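Local coordinates for putative succinylglutamate desuccinylase / aspartoacylase (Shewanella amazonensis, PDB 3FMC), which is a putative zinc-dependent hydrolase of the succinylglutamate desuccinylase/aspartoacylase family, probably acting on ester bonds, at residues 49-54 / 249-254. Sequence-based numbering, arbitrary orientation.
Sequences GNAVIY and IDLDDA
Ala51 and Ala254 meet methyl to methyl, CB to CB at 3.6 Å, where helix 48-60 packs against the first turn of helix 251-267 in the zinc-exopeptidase-like catalytic domain. With such small side chains at the interface the backbones come close: the CA atoms of Val52 and Ala254 are 4.6 Å apart. Ala254 CB rests on the peptide that links Ala51 to Val52, 3.6 Å from Ala51 C. Val52 flanks the same methyl through CG2, which reaches Ala254 CB at 3.8 Å. Its chi1 of 175° sets CG2 beside the backbone N, next to Ala254, while CG1 lies beside the carbonyl carbon. Ala51 CB also meets two branched side chains, Ile249 through CG2 and, at 4.0 Å, Leu251 through CD2. Leu251 has CG beside its backbone N (chi1 -72°), and Leu251 CD2 touches both Ala51 CB and Tyr54 CD2, lying 4.0 Å from the latter and oblique to the ring. The contact is apolar and largely buried; a second subunit covers part of it, its Leu332 packing on both Tyr54 and Leu251 and its Val301 on Ile249. Two glutamines of helix 48-60 hydrogen-bond the backbone at the start of helix 251-267 just beside this apolar patch, Gln48 OE1 accepting from Asp250 N and Gln55 NE2 donating to Leu251 O. Asp253 forms salt bridges with Lys179 of strand 176-184 and with Arg248, just before this segment. Asp250 is the N-cap of helix 251-267: its OD1 accepts from Asp253 N at 2.9 Å in a nearly straight bond, the N-H arriving from above the carboxylate plane.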
ATOM      1  N   GLY C  49      10.204 -10.807 -18.509  1.00 12.02           N
ATOM      2  CA  GLY C  49      11.541 -10.548 -19.005  1.00 14.19           C
ATOM      3  C   GLY C  49      12.607 -11.491 -18.454  1.00 12.56           C
ATOM      4  O   GLY C  49      13.598 -11.760 -19.132  1.00 12.80           O
ATOM      5  N   ASN C  50      12.401 -12.006 -17.247  1.00 14.33           N
ATOM      6  CA  ASN C  50      13.301 -13.017 -16.677  1.00 15.03           C
ATOM      7  C   ASN C  50      13.210 -14.321 -17.489  1.00 11.05           C
ATOM      8  O   ASN C  50      14.239 -15.003 -17.744  1.00 14.40           O
ATOM      9  CB  ASN C  50      12.958 -13.298 -15.208  1.00 12.73           C
ATOM     10  CG  ASN C  50      13.135 -12.053 -14.339  1.00 15.93           C
ATOM     11  OD1 ASN C  50      14.175 -11.437 -14.388  1.00 12.72           O
ATOM     12  ND2 ASN C  50      12.089 -11.643 -13.632  1.00 12.52           N
ATOM     13  N   ALA C  51      11.985 -14.676 -17.863  1.00 12.01           N
ATOM     14  CA  ALA C  51      11.730 -15.895 -18.653  1.00 13.40           C
ATOM     15  C   ALA C  51      12.358 -15.716 -20.026  1.00 14.02           C
ATOM     16  O   ALA C  51      12.895 -16.697 -20.613  1.00 12.39           O
ATOM     17  CB  ALA C  51      10.175 -16.175 -18.782  1.00 11.95           C
ATOM     18  N   VAL C  52      12.314 -14.489 -20.539  1.00 11.83           N
ATOM     19  CA  VAL C  52      12.951 -14.200 -21.852  1.00 12.98           C
ATOM     20  C   VAL C  52      14.485 -14.340 -21.768  1.00 14.54           C
ATOM     21  O   VAL C  52      15.143 -14.940 -22.652  1.00 16.86           O
ATOM     22  CB  VAL C  52      12.481 -12.852 -22.461  1.00 11.97           C
ATOM     23  CG1 VAL C  52      13.257 -12.547 -23.750  1.00 10.87           C
ATOM     24  CG2 VAL C  52      10.953 -12.851 -22.727  1.00 13.48           C
ATOM     25  N   ILE C  53      15.078 -13.794 -20.704  1.00 12.99           N
ATOM     26  CA  ILE C  53      16.514 -13.901 -20.485  1.00 13.25           C
ATOM     27  C   ILE C  53      16.898 -15.377 -20.310  1.00 12.77           C
ATOM     28  O   ILE C  53      17.891 -15.868 -20.904  1.00 14.76           O
ATOM     29  CB  ILE C  53      16.988 -13.000 -19.313  1.00 11.20           C
ATOM     30  CG1 ILE C  53      16.957 -11.517 -19.755  1.00 10.26           C
ATOM     31  CG2 ILE C  53      18.376 -13.379 -18.818  1.00 11.30           C
ATOM     32  CD1 ILE C  53      17.430 -10.491 -18.678  1.00 12.19           C
ATOM     33  N   TYR C  54      16.095 -16.098 -19.552  1.00 13.59           N
ATOM     34  CA  TYR C  54      16.330 -17.517 -19.341  1.00 13.36           C
ATOM     35  C   TYR C  54      16.395 -18.254 -20.703  1.00 16.98           C
ATOM     36  O   TYR C  54      17.348 -18.962 -20.998  1.00 13.78           O
ATOM     37  CB  TYR C  54      15.200 -18.097 -18.500  1.00 13.62           C
ATOM     38  CG  TYR C  54      15.255 -19.598 -18.373  1.00 13.78           C
ATOM     39  CD1 TYR C  54      16.193 -20.204 -17.523  1.00 16.94           C
ATOM     40  CD2 TYR C  54      14.391 -20.412 -19.094  1.00 22.19           C
ATOM     41  CE1 TYR C  54      16.269 -21.556 -17.411  1.00 18.78           C
ATOM     42  CE2 TYR C  54      14.467 -21.774 -18.983  1.00 22.67           C
ATOM     43  CZ  TYR C  54      15.415 -22.343 -18.144  1.00 22.29           C
ATOM     44  OH  TYR C  54      15.469 -23.700 -18.004  1.00 26.70           O
ATOM     45  N   ILE C 249       4.451 -15.481 -16.022  1.00 14.19           N
ATOM     46  CA  ILE C 249       5.612 -16.179 -16.589  1.00 12.73           C
ATOM     47  C   ILE C 249       4.987 -17.170 -17.575  1.00 14.12           C
ATOM     48  O   ILE C 249       4.063 -17.887 -17.212  1.00 13.75           O
ATOM     49  CB  ILE C 249       6.383 -16.974 -15.546  1.00 15.90           C
ATOM     50  CG1 ILE C 249       7.068 -16.006 -14.552  1.00 11.25           C
ATOM     51  CG2 ILE C 249       7.435 -17.930 -16.204  1.00 16.69           C
ATOM     52  CD1 ILE C 249       8.144 -15.058 -15.157  1.00 10.38           C
ATOM     53  N   ASP C 250       5.422 -17.105 -18.825  1.00 14.64           N
ATOM     54  CA  ASP C 250       4.966 -18.038 -19.873  1.00 14.01           C
ATOM     55  C   ASP C 250       6.224 -18.417 -20.656  1.00 15.25           C
ATOM     56  O   ASP C 250       6.705 -17.693 -21.505  1.00 14.84           O
ATOM     57  CB  ASP C 250       3.886 -17.420 -20.739  1.00 16.50           C
ATOM     58  CG  ASP C 250       3.408 -18.336 -21.839  1.00 18.96           C
ATOM     59  OD1 ASP C 250       4.144 -19.228 -22.256  1.00 17.25           O
ATOM     60  OD2 ASP C 250       2.278 -18.143 -22.293  1.00 23.29           O
ATOM     61  N   LEU C 251       6.785 -19.560 -20.312  1.00 12.39           N
ATOM     62  CA  LEU C 251       8.065 -19.996 -20.907  1.00 16.50           C
ATOM     63  C   LEU C 251       7.988 -20.214 -22.417  1.00 16.48           C
ATOM     64  O   LEU C 251       8.880 -19.783 -23.155  1.00 16.13           O
ATOM     65  CB  LEU C 251       8.619 -21.217 -20.171  1.00 13.79           C
ATOM     66  CG  LEU C 251       9.168 -20.892 -18.776  1.00 24.20           C
ATOM     67  CD1 LEU C 251       9.369 -22.193 -17.970  1.00 26.56           C
ATOM     68  CD2 LEU C 251      10.431 -20.132 -18.938  1.00 17.62           C
ATOM     69  N   ASP C 252       6.892 -20.769 -22.903  1.00 18.62           N
ATOM     70  CA  ASP C 252       6.761 -20.936 -24.356  1.00 21.25           C
ATOM     71  C   ASP C 252       6.716 -19.604 -25.066  1.00 19.95           C
ATOM     72  O   ASP C 252       7.341 -19.409 -26.123  1.00 17.10           O
ATOM     73  CB  ASP C 252       5.477 -21.687 -24.715  1.00 22.91           C
ATOM     74  CG  ASP C 252       5.555 -23.158 -24.414  1.00 20.80           C
ATOM     75  OD1 ASP C 252       6.666 -23.680 -24.222  1.00 31.23           O
ATOM     76  OD2 ASP C 252       4.482 -23.781 -24.380  1.00 39.61           O
ATOM     77  N   ASP C 253       5.944 -18.670 -24.510  1.00 17.95           N
ATOM     78  CA  ASP C 253       5.869 -17.350 -25.135  1.00 18.31           C
ATOM     79  C   ASP C 253       7.238 -16.641 -25.083  1.00 16.69           C
ATOM     80  O   ASP C 253       7.658 -15.987 -26.039  1.00 18.53           O
ATOM     81  CB  ASP C 253       4.770 -16.518 -24.453  1.00 17.75           C
ATOM     82  CG  ASP C 253       4.287 -15.376 -25.317  1.00 26.14           C
ATOM     83  OD1 ASP C 253       4.239 -15.558 -26.551  1.00 27.03           O
ATOM     84  OD2 ASP C 253       3.901 -14.328 -24.751  1.00 35.94           O
ATOM     85  N   ALA C 254       7.949 -16.785 -23.963  1.00 15.37           N
ATOM     86  CA  ALA C 254       9.295 -16.209 -23.797  1.00 14.28           C
ATOM     87  C   ALA C 254      10.307 -16.776 -24.829  1.00 16.58           C
ATOM     88  O   ALA C 254      11.238 -16.086 -25.259  1.00 14.57           O
ATOM     89  CB  ALA C 254       9.786 -16.458 -22.363  1.00 14.23           C
TER